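Local coordinates for protein probable 2-phosphosulfolactate phosphatase (Clostridium acetobutylicum, PDB 1VR0) that probably catalyses the magnesium-dependent hydrolysis of (2R)-O-phospho-3-sulfolactate to (2R)-3-sulfolactate and phosphate, at residues I15-S20 and T188-T193; T33-D38 and N150-V155; E139-K144 and G172-C177; D167-G172 and Y196-N201; E202-F207 and Y228-D233. All blocks are in the same frame, centred on the assembly; numbering follows the deposited sequence.

Contact 1: I15-S20 and T188-T193; sequences IDLIIS and TDAATT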
# COMPACT_ATOMS: atom_id res chain seq x y z
N ILE A 15 3.02 9.08 11.95
CA ILE A 15 3.03 9.30 10.52
C ILE A 15 2.55 8.06 9.78
O ILE A 15 3.06 6.97 10.00
CB ILE A 15 4.43 9.71 10.02
CG1 ILE A 15 4.89 10.97 10.78
CG2 ILE A 15 4.40 9.99 8.52
CD1 ILE A 15 6.24 11.48 10.42
N ASP A 16 1.53 8.24 8.94
CA ASP A 16 0.93 7.17 8.16
C ASP A 16 1.04 7.52 6.69
O ASP A 16 1.40 8.64 6.35
CB ASP A 16 -0.55 7.00 8.53
CG ASP A 16 -1.13 5.63 8.15
OD1 ASP A 16 -0.42 4.70 7.68
OD2 ASP A 16 -2.35 5.45 8.37
N LEU A 17 0.69 6.57 5.84
CA LEU A 17 0.72 6.76 4.40
C LEU A 17 -0.47 6.04 3.77
O LEU A 17 -0.81 4.92 4.16
CB LEU A 17 2.02 6.21 3.85
CG LEU A 17 2.23 6.40 2.36
CD1 LEU A 17 3.72 6.56 2.11
CD2 LEU A 17 1.68 5.25 1.53
N ILE A 18 -1.12 6.71 2.82
CA ILE A 18 -2.19 6.13 2.05
C ILE A 18 -1.66 6.02 0.62
O ILE A 18 -1.07 6.96 0.09
CB ILE A 18 -3.39 7.00 2.12
CG1 ILE A 18 -3.98 6.91 3.53
CG2 ILE A 18 -4.38 6.60 1.06
CD1 ILE A 18 -5.11 7.87 3.82
N ILE A 19 -1.88 4.88 -0.01
CA ILE A 19 -1.20 4.54 -1.24
C ILE A 19 -1.86 5.05 -2.54
O ILE A 19 -1.23 4.97 -3.59
CB ILE A 19 -1.01 3.02 -1.36
CG1 ILE A 19 -2.37 2.30 -1.37
CG2 ILE A 19 -0.14 2.51 -0.23
CD1 ILE A 19 -2.33 0.94 -2.10
N SER A 20 -3.10 5.56 -2.48
CA SER A 20 -3.75 6.05 -3.68
C SER A 20 -5.03 6.79 -3.36
O SER A 20 -5.63 6.55 -2.32
CB SER A 20 -4.08 4.89 -4.64
OG SER A 20 -5.46 4.55 -4.61
N THR A 188 4.00 4.27 10.75
CA THR A 188 3.36 3.02 10.37
C THR A 188 4.28 2.28 9.43
O THR A 188 5.20 2.88 8.85
CB THR A 188 2.01 3.21 9.66
OG1 THR A 188 2.19 3.87 8.40
CG2 THR A 188 1.08 3.97 10.50
N ASP A 189 4.03 0.99 9.25
CA ASP A 189 4.87 0.17 8.39
C ASP A 189 4.91 0.73 6.95
O ASP A 189 5.93 0.66 6.28
CB ASP A 189 4.37 -1.28 8.41
CG ASP A 189 4.86 -2.06 9.62
OD1 ASP A 189 5.27 -1.44 10.63
OD2 ASP A 189 4.84 -3.33 9.57
N ALA A 190 3.80 1.29 6.48
CA ALA A 190 3.73 1.87 5.14
C ALA A 190 4.67 3.03 5.01
O ALA A 190 5.34 3.17 3.99
CB ALA A 190 2.30 2.32 4.79
N ALA A 191 4.73 3.86 6.05
CA ALA A 191 5.62 5.02 6.11
C ALA A 191 7.08 4.61 6.25
O ALA A 191 7.92 5.10 5.54
CB ALA A 191 5.21 5.90 7.22
N THR A 192 7.36 3.70 7.17
CA THR A 192 8.67 3.11 7.31
C THR A 192 9.20 2.58 5.96
O THR A 192 10.34 2.83 5.57
CB THR A 192 8.60 1.95 8.32
OG1 THR A 192 8.28 2.45 9.62
CG2 THR A 192 9.88 1.20 8.36
N THR A 193 8.35 1.88 5.23
CA THR A 193 8.74 1.29 3.94
C THR A 193 9.04 2.36 2.88
O THR A 193 10.04 2.27 2.17
CB THR A 193 7.67 0.31 3.44
OG1 THR A 193 7.40 -0.68 4.46
CG2 THR A 193 8.15 -0.45 2.17

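Contact 2: T33-D38 and N150-V155; sequences TAVVID and NDVVIV. With MG (magnesium ion), chain D.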
# COMPACT_ATOMS: atom_id res chain seq x y z
N THR A 33 -2.83 16.15 10.04
CA THR A 33 -2.13 16.91 9.01
C THR A 33 -2.05 15.97 7.81
O THR A 33 -1.35 14.95 7.87
CB THR A 33 -0.71 17.32 9.47
OG1 THR A 33 -0.79 18.22 10.58
CG2 THR A 33 0.05 18.00 8.39
N ALA A 34 -2.78 16.27 6.75
CA ALA A 34 -2.71 15.47 5.51
C ALA A 34 -1.78 16.13 4.50
O ALA A 34 -1.86 17.31 4.25
CB ALA A 34 -4.07 15.30 4.89
N VAL A 35 -0.88 15.34 3.92
CA VAL A 35 0.02 15.84 2.92
C VAL A 35 -0.30 15.13 1.61
O VAL A 35 -0.15 13.93 1.51
CB VAL A 35 1.46 15.55 3.32
CG1 VAL A 35 2.42 16.01 2.23
CG2 VAL A 35 1.79 16.22 4.67
N VAL A 36 -0.78 15.87 0.62
CA VAL A 36 -1.15 15.25 -0.64
C VAL A 36 0.03 15.29 -1.62
O VAL A 36 0.67 16.34 -1.81
CB VAL A 36 -2.38 15.91 -1.23
CG1 VAL A 36 -2.71 15.27 -2.55
CG2 VAL A 36 -3.57 15.80 -0.27
N ILE A 37 0.30 14.15 -2.24
CA ILE A 37 1.40 14.02 -3.20
C ILE A 37 0.95 13.47 -4.55
O ILE A 37 0.37 12.40 -4.64
CB ILE A 37 2.54 13.19 -2.59
CG1 ILE A 37 3.13 13.97 -1.40
CG2 ILE A 37 3.65 12.95 -3.57
CD1 ILE A 37 3.97 13.12 -0.50
N ASP A 38 1.20 14.24 -5.60
CA ASP A 38 1.07 13.76 -6.99
C ASP A 38 2.25 14.38 -7.76
O ASP A 38 2.08 15.34 -8.51
CB ASP A 38 -0.29 14.17 -7.59
CG ASP A 38 -0.56 13.54 -8.93
OD1 ASP A 38 -0.30 12.34 -9.08
OD2 ASP A 38 -1.06 14.20 -9.88
N ASN A 150 0.87 17.86 14.84
CA ASN A 150 -0.29 17.00 14.83
C ASN A 150 0.14 15.72 14.12
O ASN A 150 1.12 15.72 13.36
CB ASN A 150 -1.38 17.71 14.03
CG ASN A 150 -2.74 17.03 14.09
OD1 ASN A 150 -3.00 16.20 14.94
ND2 ASN A 150 -3.63 17.43 13.18
N ASP A 151 -0.60 14.63 14.32
CA ASP A 151 -0.33 13.41 13.60
C ASP A 151 -0.52 13.62 12.09
O ASP A 151 -1.28 14.48 11.65
CB ASP A 151 -1.24 12.26 14.05
CG ASP A 151 -1.06 11.88 15.52
OD1 ASP A 151 0.05 11.96 16.12
OD2 ASP A 151 -2.10 11.45 16.07
N VAL A 152 0.17 12.81 11.30
CA VAL A 152 0.31 13.05 9.89
C VAL A 152 -0.16 11.86 9.10
O VAL A 152 0.06 10.73 9.49
CB VAL A 152 1.78 13.32 9.54
CG1 VAL A 152 1.97 13.51 8.06
CG2 VAL A 152 2.23 14.56 10.27
N VAL A 153 -0.82 12.12 7.97
CA VAL A 153 -1.03 11.09 6.98
C VAL A 153 -0.56 11.64 5.64
O VAL A 153 -0.91 12.73 5.24
CB VAL A 153 -2.48 10.57 6.95
CG1 VAL A 153 -3.46 11.67 6.70
CG2 VAL A 153 -2.63 9.53 5.86
N ILE A 154 0.28 10.87 4.96
CA ILE A 154 0.77 11.25 3.64
C ILE A 154 -0.07 10.54 2.60
O ILE A 154 -0.08 9.32 2.51
CB ILE A 154 2.24 10.93 3.54
CG1 ILE A 154 2.97 11.87 4.48
CG2 ILE A 154 2.76 11.19 2.14
CD1 ILE A 154 4.37 11.47 4.70
N VAL A 155 -0.83 11.34 1.87
CA VAL A 155 -1.84 10.81 0.95
C VAL A 155 -1.25 10.80 -0.45
O VAL A 155 -1.16 11.84 -1.07
CB VAL A 155 -3.12 11.66 0.98
CG1 VAL A 155 -4.21 11.06 0.10
CG2 VAL A 155 -3.62 11.82 2.40
MG MG D . 0.55 10.36 -9.04
O HOH W 1 1.66 17.88 11.80
O HOH W 2 -2.83 19.59 11.61
O HOH W 3 2.82 11.46 -9.35
O HOH W 4 1.59 8.95 -10.79

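Contact 3: E139-K144 and G172-C177; sequences EAVAEK and GYIINC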
# COMPACT_ATOMS: atom_id res chain seq x y z
N GLU A 139 11.42 19.66 1.87
CA GLU A 139 11.98 20.17 3.11
C GLU A 139 11.01 21.14 3.80
O GLU A 139 10.78 21.06 5.02
CB GLU A 139 13.32 20.87 2.87
CG GLU A 139 14.48 19.97 2.43
CD GLU A 139 15.17 19.21 3.58
OE1 GLU A 139 14.84 19.41 4.76
OE2 GLU A 139 16.07 18.40 3.32
N ALA A 140 10.45 22.06 3.03
CA ALA A 140 9.56 23.06 3.61
C ALA A 140 8.30 22.40 4.17
O ALA A 140 7.77 22.83 5.18
CB ALA A 140 9.22 24.12 2.58
N VAL A 141 7.83 21.33 3.51
CA VAL A 141 6.66 20.58 4.00
C VAL A 141 6.97 19.94 5.36
O VAL A 141 6.13 19.90 6.25
CB VAL A 141 6.25 19.48 3.03
CG1 VAL A 141 5.18 18.62 3.63
CG2 VAL A 141 5.78 20.08 1.69
N ALA A 142 8.18 19.40 5.48
CA ALA A 142 8.57 18.74 6.70
C ALA A 142 8.60 19.77 7.81
O ALA A 142 8.15 19.53 8.92
CB ALA A 142 9.90 18.09 6.52
N GLU A 143 9.09 20.96 7.50
CA GLU A 143 9.12 22.02 8.48
C GLU A 143 7.73 22.43 8.93
O GLU A 143 7.51 22.62 10.11
CB GLU A 143 9.87 23.20 7.91
CG GLU A 143 9.88 24.34 8.88
CD GLU A 143 10.98 25.30 8.61
OE1 GLU A 143 12.13 24.83 8.40
OE2 GLU A 143 10.70 26.52 8.60
N LYS A 144 6.78 22.51 8.00
CA LYS A 144 5.38 22.83 8.33
C LYS A 144 4.69 21.72 9.15
O LYS A 144 3.94 21.99 10.10
CB LYS A 144 4.60 23.13 7.06
CG LYS A 144 3.16 23.61 7.28
CD LYS A 144 3.06 24.92 7.96
CE LYS A 144 1.59 25.26 8.22
NZ LYS A 144 1.44 26.53 9.04
N GLY A 172 8.53 9.12 1.10
CA GLY A 172 9.71 8.73 1.84
C GLY A 172 10.69 9.85 2.05
O GLY A 172 11.24 9.98 3.13
N TYR A 173 10.91 10.64 1.01
CA TYR A 173 11.80 11.78 1.11
C TYR A 173 11.32 12.75 2.17
O TYR A 173 12.11 13.26 2.98
CB TYR A 173 11.88 12.48 -0.24
CG TYR A 173 12.50 13.83 -0.23
CD1 TYR A 173 13.76 14.04 0.33
CD2 TYR A 173 11.85 14.91 -0.83
CE1 TYR A 173 14.34 15.30 0.28
CE2 TYR A 173 12.43 16.16 -0.87
CZ TYR A 173 13.66 16.35 -0.31
OH TYR A 173 14.22 17.63 -0.36
N ILE A 174 10.01 13.00 2.15
CA ILE A 174 9.42 13.97 3.05
C ILE A 174 9.47 13.45 4.49
O ILE A 174 9.80 14.20 5.41
CB ILE A 174 8.01 14.32 2.57
CG1 ILE A 174 8.13 15.10 1.25
CG2 ILE A 174 7.25 15.12 3.61
CD1 ILE A 174 6.85 15.55 0.63
N ILE A 175 9.16 12.17 4.67
CA ILE A 175 9.22 11.54 5.98
C ILE A 175 10.66 11.65 6.50
O ILE A 175 10.90 12.01 7.63
CB ILE A 175 8.77 10.08 5.88
CG1 ILE A 175 7.26 10.05 5.63
CG2 ILE A 175 9.13 9.29 7.13
CD1 ILE A 175 6.75 8.72 5.10
N ASN A 176 11.62 11.41 5.62
CA ASN A 176 13.01 11.52 5.99
C ASN A 176 13.37 12.90 6.48
O ASN A 176 14.14 13.03 7.40
CB ASN A 176 13.91 11.17 4.82
CG ASN A 176 15.29 10.77 5.27
OD1 ASN A 176 16.22 11.54 5.22
ND2 ASN A 176 15.39 9.57 5.78
N CYS A 177 12.83 13.91 5.82
CA CYS A 177 13.07 15.31 6.19
C CYS A 177 12.44 15.66 7.53
O CYS A 177 12.96 16.51 8.27
CB CYS A 177 12.48 16.23 5.12
SG CYS A 177 13.33 16.24 3.49

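Contact 4: D167-G172 and Y196-N201; sequences DFICSG and YVYKTN. With MG (magnesium ion), chain D.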
# COMPACT_ATOMS: atom_id res chain seq x y z
N ASP A 167 5.02 8.65 -6.24
CA ASP A 167 4.42 9.29 -5.08
C ASP A 167 4.98 8.66 -3.79
O ASP A 167 5.13 9.32 -2.80
CB ASP A 167 2.88 9.23 -5.14
CG ASP A 167 2.30 10.08 -6.29
OD1 ASP A 167 2.96 11.05 -6.66
OD2 ASP A 167 1.22 9.79 -6.83
N PHE A 168 5.29 7.38 -3.83
CA PHE A 168 5.73 6.65 -2.66
C PHE A 168 7.13 7.09 -2.25
O PHE A 168 7.38 7.33 -1.06
CB PHE A 168 5.71 5.16 -2.98
CG PHE A 168 5.85 4.24 -1.77
CD1 PHE A 168 4.82 4.10 -0.86
CD2 PHE A 168 6.98 3.44 -1.61
CE1 PHE A 168 4.94 3.23 0.24
CE2 PHE A 168 7.09 2.57 -0.53
CZ PHE A 168 6.06 2.46 0.39
N ILE A 169 8.05 7.21 -3.20
CA ILE A 169 9.41 7.60 -2.85
C ILE A 169 9.43 9.05 -2.38
O ILE A 169 10.21 9.42 -1.50
CB ILE A 169 10.42 7.35 -3.99
CG1 ILE A 169 11.86 7.54 -3.48
CG2 ILE A 169 10.15 8.23 -5.20
CD1 ILE A 169 12.95 6.91 -4.39
N CYS A 170 8.58 9.86 -2.98
CA CYS A 170 8.46 11.26 -2.60
C CYS A 170 7.94 11.34 -1.18
O CYS A 170 8.44 12.14 -0.42
CB CYS A 170 7.52 11.98 -3.55
SG CYS A 170 7.44 13.75 -3.20
N SER A 171 6.98 10.49 -0.82
CA SER A 171 6.55 10.38 0.59
C SER A 171 7.71 10.08 1.51
O SER A 171 7.86 10.67 2.55
CB SER A 171 5.55 9.27 0.79
OG SER A 171 4.42 9.43 -0.05
N GLY A 172 8.53 9.12 1.10
CA GLY A 172 9.71 8.73 1.84
C GLY A 172 10.69 9.85 2.05
O GLY A 172 11.24 9.98 3.13
N TYR A 196 12.31 3.89 3.71
CA TYR A 196 13.35 2.92 3.38
C TYR A 196 13.72 2.98 1.91
O TYR A 196 14.93 2.99 1.57
CB TYR A 196 12.92 1.49 3.73
CG TYR A 196 13.89 0.48 3.18
CD1 TYR A 196 15.14 0.31 3.74
CD2 TYR A 196 13.56 -0.31 2.06
CE1 TYR A 196 16.05 -0.61 3.22
CE2 TYR A 196 14.46 -1.23 1.54
CZ TYR A 196 15.71 -1.38 2.12
OH TYR A 196 16.61 -2.29 1.59
N VAL A 197 12.69 3.03 1.06
CA VAL A 197 12.87 3.11 -0.38
C VAL A 197 13.62 4.40 -0.73
O VAL A 197 14.56 4.38 -1.57
CB VAL A 197 11.52 3.08 -1.13
CG1 VAL A 197 11.70 3.37 -2.62
CG2 VAL A 197 10.86 1.74 -0.95
N TYR A 198 13.20 5.50 -0.10
CA TYR A 198 13.88 6.78 -0.32
C TYR A 198 15.33 6.71 0.16
O TYR A 198 16.26 7.00 -0.59
CB TYR A 198 13.18 7.96 0.36
CG TYR A 198 14.09 9.13 0.38
CD1 TYR A 198 14.30 9.87 -0.77
CD2 TYR A 198 14.86 9.44 1.52
CE1 TYR A 198 15.21 10.92 -0.81
CE2 TYR A 198 15.77 10.51 1.50
CZ TYR A 198 15.93 11.25 0.33
OH TYR A 198 16.80 12.32 0.24
N LYS A 199 15.51 6.33 1.41
CA LYS A 199 16.82 6.33 2.08
C LYS A 199 17.84 5.52 1.24
O LYS A 199 19.00 5.88 1.17
CB LYS A 199 16.57 5.78 3.49
CG LYS A 199 17.66 5.70 4.53
CD LYS A 199 17.25 4.55 5.62
CE LYS A 199 17.25 5.01 7.14
NZ LYS A 199 18.44 4.46 7.90
N THR A 200 17.39 4.48 0.54
CA THR A 200 18.27 3.66 -0.30
C THR A 200 18.35 4.11 -1.77
O THR A 200 18.91 3.42 -2.60
CB THR A 200 17.84 2.15 -0.27
OG1 THR A 200 16.43 2.04 -0.49
CG2 THR A 200 18.14 1.52 1.04
N ASN A 201 17.82 5.29 -2.07
CA ASN A 201 17.71 5.81 -3.42
C ASN A 201 17.53 7.32 -3.31
O ASN A 201 16.59 7.88 -3.86
CB ASN A 201 16.47 5.20 -4.08
CG ASN A 201 16.63 3.72 -4.41
OD1 ASN A 201 17.21 3.40 -5.42
ND2 ASN A 201 16.07 2.82 -3.60
MG MG D . 0.55 10.36 -9.04
O HOH W 3 2.82 11.46 -9.35
O HOH W 4 1.59 8.95 -10.79

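Contact 5: E202-F207 and Y228-D233; sequences EDIKGF and YCCKKD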
# COMPACT_ATOMS: atom_id res chain seq x y z
N GLU A 202 18.41 7.98 -2.57
CA GLU A 202 18.25 9.41 -2.25
C GLU A 202 18.10 10.35 -3.42
O GLU A 202 17.47 11.39 -3.31
CB GLU A 202 19.42 9.90 -1.40
CG GLU A 202 19.17 9.60 0.05
CD GLU A 202 20.42 9.74 0.88
OE1 GLU A 202 21.27 10.60 0.51
OE2 GLU A 202 20.54 8.99 1.88
N ASP A 203 18.72 9.98 -4.53
CA ASP A 203 18.69 10.81 -5.74
C ASP A 203 17.28 10.79 -6.34
O ASP A 203 16.98 11.59 -7.19
CB ASP A 203 19.70 10.31 -6.79
CG ASP A 203 19.30 8.91 -7.36
OD1 ASP A 203 19.10 7.94 -6.57
OD2 ASP A 203 19.16 8.79 -8.60
N ILE A 204 16.44 9.83 -5.96
CA ILE A 204 15.04 9.78 -6.40
C ILE A 204 14.86 9.40 -7.88
O ILE A 204 14.18 8.43 -8.18
CB ILE A 204 14.28 11.08 -6.05
CG1 ILE A 204 14.18 11.20 -4.54
CG2 ILE A 204 12.87 11.06 -6.65
CD1 ILE A 204 13.59 12.54 -4.02
N LYS A 205 15.41 10.22 -8.78
CA LYS A 205 15.38 10.00 -10.24
C LYS A 205 15.49 8.54 -10.64
O LYS A 205 14.68 8.02 -11.40
CB LYS A 205 16.56 10.71 -10.90
CG LYS A 205 16.31 12.03 -11.62
CD LYS A 205 17.69 12.53 -12.13
CE LYS A 205 17.58 13.68 -13.10
NZ LYS A 205 18.96 14.01 -13.64
N GLY A 206 16.53 7.88 -10.14
CA GLY A 206 16.85 6.53 -10.57
C GLY A 206 15.72 5.55 -10.34
O GLY A 206 15.37 4.77 -11.20
N PHE A 207 15.12 5.61 -9.16
CA PHE A 207 14.18 4.61 -8.76
C PHE A 207 12.80 4.86 -9.35
O PHE A 207 12.03 3.94 -9.58
CB PHE A 207 14.15 4.56 -7.23
CG PHE A 207 13.44 3.39 -6.70
CD1 PHE A 207 14.11 2.21 -6.49
CD2 PHE A 207 12.07 3.45 -6.46
CE1 PHE A 207 13.43 1.10 -6.02
CE2 PHE A 207 11.38 2.33 -5.99
CZ PHE A 207 12.05 1.17 -5.76
N TYR A 228 12.69 18.11 -13.87
CA TYR A 228 12.35 19.26 -13.06
C TYR A 228 11.68 18.81 -11.75
O TYR A 228 12.08 19.23 -10.67
CB TYR A 228 11.44 20.22 -13.86
CG TYR A 228 10.89 21.32 -13.02
CD1 TYR A 228 11.64 22.46 -12.76
CD2 TYR A 228 9.65 21.21 -12.42
CE1 TYR A 228 11.15 23.48 -11.95
CE2 TYR A 228 9.15 22.22 -11.60
CZ TYR A 228 9.91 23.36 -11.39
OH TYR A 228 9.44 24.38 -10.61
N CYS A 229 10.69 17.93 -11.85
CA CYS A 229 9.96 17.44 -10.67
C CYS A 229 10.79 16.60 -9.70
O CYS A 229 10.37 16.37 -8.57
CB CYS A 229 8.74 16.63 -11.10
SG CYS A 229 7.53 17.63 -12.01
N CYS A 230 11.96 16.16 -10.14
CA CYS A 230 12.88 15.48 -9.25
C CYS A 230 13.85 16.40 -8.52
O CYS A 230 14.66 15.92 -7.75
CB CYS A 230 13.67 14.46 -10.05
SG CYS A 230 12.66 13.10 -10.59
N LYS A 231 13.80 17.70 -8.78
CA LYS A 231 14.68 18.65 -8.09
C LYS A 231 14.22 18.88 -6.65
O LYS A 231 13.07 19.19 -6.37
CB LYS A 231 14.78 19.96 -8.88
CG LYS A 231 15.24 19.72 -10.33
CD LYS A 231 16.39 20.59 -10.80
CE LYS A 231 17.39 19.72 -11.68
NZ LYS A 231 18.74 20.33 -11.96
N LYS A 232 15.16 18.71 -5.72
CA LYS A 232 14.89 18.84 -4.29
C LYS A 232 14.86 20.29 -3.83
O LYS A 232 15.70 21.07 -4.23
CB LYS A 232 15.97 18.10 -3.46
CG LYS A 232 15.91 16.57 -3.53
CD LYS A 232 17.07 15.92 -2.79
CE LYS A 232 16.80 14.47 -2.54
NZ LYS A 232 18.06 13.80 -2.14
N ASP A 233 13.90 20.64 -2.98
CA ASP A 233 14.04 21.84 -2.13
C ASP A 233 14.32 23.11 -2.89
O ASP A 233 15.13 23.92 -2.46
CB ASP A 233 15.17 21.60 -1.11
CG ASP A 233 15.27 22.69 -0.05
OD1 ASP A 233 14.24 23.21 0.47
OD2 ASP A 233 16.42 23.04 0.29

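Contact 1: I15-S20 and T188-T193
Asp16 meets Thr188 where strand 13-18 passes the first turn of helix 189-199. The carboxylate can be traced outward. Asp16 CB lies 4.0 Å from Thr188 CG2. Asp16 CG comes nearer to the same methyl, at 3.6 Å. At the tip, Asp16 OD1 accepts a hydrogen bond of 2.8 Å from Thr188 OG1. The hydroxyl comes in on the anti side of the carboxylate and 31° out of its plane. Asp16 CG stands anti to its own backbone N (chi1 -160°). This brings OD1 round to the helix although the CB bond leads away from it. OD1 also takes a weak bond from Leu17 N, so two donors share this oxygen.

Thr188 is the N-cap of helix 189-199. Its OG1 accepts a weak capping bond from Ala191 N while it donates to Asp16. The hydroxyl therefore links the helix end to the strand. Next to it, Thr188 N donates to Ile15 O at 3.0 Å, in an almost linear bond. Strand and helix run nearly at right angles, 85°, and the axes of strand 15-18 and helix 189-193 approach to 6.4 Å.

Two alanines make the apolar side. Ala190 CB rests on Leu17 CB at 4.0 Å. Ala191 CB lies 3.7 Å from Ile15 O, with Ile15 CG2 somewhat farther off. Leu17 also packs on Phe168 and Ser171 of helix 165-181. On the outer side of helix 189-199, Asp189 hydrogen-bonds the backbone N atoms of Ile165 and Lys212 of the second subunit.

Contact 2: T33-D38 and N150-V155
Strands 33-37 and 152-156 are parallel neighbours in the larger, mixed sheet, and Asp38 of the magnesium site follows directly after the first of them. The ladder has five backbone hydrogen bonds. Thr33 N donates to Asp151 O, and Val153 N to Thr33 O. Val35 N then donates to Val153 O, and Val155 N to Val35 O at 2.7 Å. Ile37 N closes the series on Val155 O at 3.0 Å. Carbonyls such as Val153 O also receive a CA-H...O contact, here from Ala34 CA.

Side chains alternate. Thr33, Val35, Val152 and Ile154 share one face, against helices 138-148 and 165-181. On this side Ile37 reaches Ile154 obliquely, with Ile37 CD1 on Ile154 CG2 at 3.5 Å. Ile37 CG1 lies anti to the carbonyl carbon (chi1 -66°), which carries CD1 back over the neighbouring strand. Ala34, Val36, Val153 and Val155 form the other face, where Ala34 CB packs on Val153 CG1 at 4.1 Å.

At the start of the strands, Thr33 and Asn150 are joined through water. One water donates to Asn150 O and accepts from Thr33 OG1. A second donates to Thr33 OG1 and accepts from Asn150 ND2, an amide nitrogen that also binds Asn31 O.

At the other end, Asp38 OD1 binds the magnesium ion at 2.2 Å, with Asp167, Gly158 O and two waters as further ligands. Asp38 also touches the bound sulfolactate. Metal and ligand groups just past the C-terminal ends of parallel strands are typical of alpha/beta enzymes.

Contact 3: E139-K144 and G172-C177
The segments 139-144 and 172-177, of helices 138-148 and 165-181, cross at -52°, their axes 8.3 Å apart at the closest. This spacing is close because small residues meet at the centre. Ala142 CB touches Cys177 CB at 3.5 Å, and it also lies 4.0 Å from Ile174 O. No hydrogen bond joins the segments here.

To one side, Glu139 reaches across. Its chain bends at chi2 (-81°), which folds the carboxylate over the sulfur. Glu139 OE2 lies 3.5 Å from Cys177 SG, and Glu139 CD is equally near. The methylene Glu139 CG sits against Tyr173 OH at 3.7 Å. The two side chains cross at about a right angle, with the carboxylate plane turned 86° from the phenol ring. The charge of Glu139 is met elsewhere, in a salt bridge from OE1 to Arg181 NH2. Arg181 also pairs with Glu143, so it ties the later part of helix 165-181 to helix 138-148 by two acidic groups.

On the other side the contact is apolar. Val141 CG1 meets Ile174 CG2 at 4.1 Å, the two side chains crossing obliquely. Beyond this pair, toward strand 33-37, lies the larger sheet. Val141 packs on Val35 and Ile174 on Ile37, both of that strand. The two helices thus lie side by side on one face of the sheet, and helix 189-199 packs on helix 165-181 through Ala191 and Gln195 against Ile175.

Contact 4: D167-G172 and Y196-N201
Gly172 and Tyr198 make the tight part of this contact. Their CA atoms are 5.1 Å apart. Tyr198 CB lies 3.6 Å from Gly172 C, directly against the backbone, because the glycine has no side chain. Tyr198 CB is also 3.8 Å from Ile169 O. Gly172 C and Ile169 O lie obliquely to the ring, whose far end leads away toward Tyr173. The two rings meet with planes at about 45°.

Ile169 fills the next place. Its CG1 stands anti to the backbone N (chi1 -170°), which lays it on Tyr198 CA and sends CD1 on to Asn201. Ile169 CD1 is 3.9 Å from Asn201 CB. Val197 CG1 borders Ile169 CD1. The other branch, Val197 CG2, touches Phe168 CE2 at 3.9 Å, at the edge of the ring and near its plane.

The two helices, 165-181 and 189-199, pack here beside the dimer interface. Phe168 and Val197 also touch Thr193 of the second subunit. At the far end of the first segment, Asp167 OD2 binds the magnesium ion at 2.4 Å. Asp167 OD1 accepts from a water on the same metal and from Met39 N.

The loose side is where helix 189-199 ends. Thr200 is the first residue past the helix, and its OG1 donates to Tyr196 O at 2.7 Å. Asn201 ND2 turns back to Val197 O at 3.0 Å, lying in the carbonyl plane. Tyr196 faces away from helix 165-181, and its OH hydrogen-bonds Thr200 of the second subunit.

Contact 5: E202-F207 and Y228-D233
Ile204, which packs against Cys230 and Lys232, has a positive phi. Its backbone angles of 71° and -60° are those of a classic gamma turn. Lys205 N donates to Asp203 O at 2.6 Å and closes that turn. The kink precedes helix 205-208, with Ile204 at the N-cap position. Asp203 OD2 accepts from Gly206 N at 3.2 Å in an Asx motif, and the donor lies above the carboxylate plane.

Across the contact from this helix start, the chain is leaving helix 223-229. Lys232 stretches across in an extended chain. Its NZ donates to Glu202 O at 2.7 Å, approaching 46° out of the carbonyl plane. Lys232 NZ also hydrogen-bonds Tyr198 OH, so the ammonium group joins two neighbouring pieces of chain. The Glu202 carboxylate stays 5.3 Å away, measured from OE1 to Lys232 NZ, so no contact joins the charges, though a weak attraction is possible.

Just before the ammonium group, the lysine chain passes Ile204 obliquely, with Ile204 CD1 at 4.0 Å from Lys232 CE. Lys205 CG lies against both CB and SG of Cys230, each at 3.9 Å. Ile204 CG2 borders the same sulfur. Farther out, Lys205 NZ has a long, weak ion pair with Glu227.

How the contacts relate
Contacts 1 and 2 are joined through one sheet, as strand 13-18 of contact 1 bonds to strand 152-156 of contact 2 (Asp16 O to Ile154 N, 2.9 Å). Contacts 3 and 4 both use helix 165-181 and share Gly172. This helix lies on the sheet through Ile175 CG1, 3.4 Å from Ile154 CD1. Contacts 2 and 4 have centres 15 Å apart, yet each supplies one aspartate to the same magnesium ion. Contact 1 stands back from the site, with the Leu17 side chain about 12 Å from the metal. Contact 5 continues from contact 4, where Phe207 CE2 meets Val197 CG1 at 3.5 Å. Its Cys230 side chain is about 12 Å from the sulfolactate.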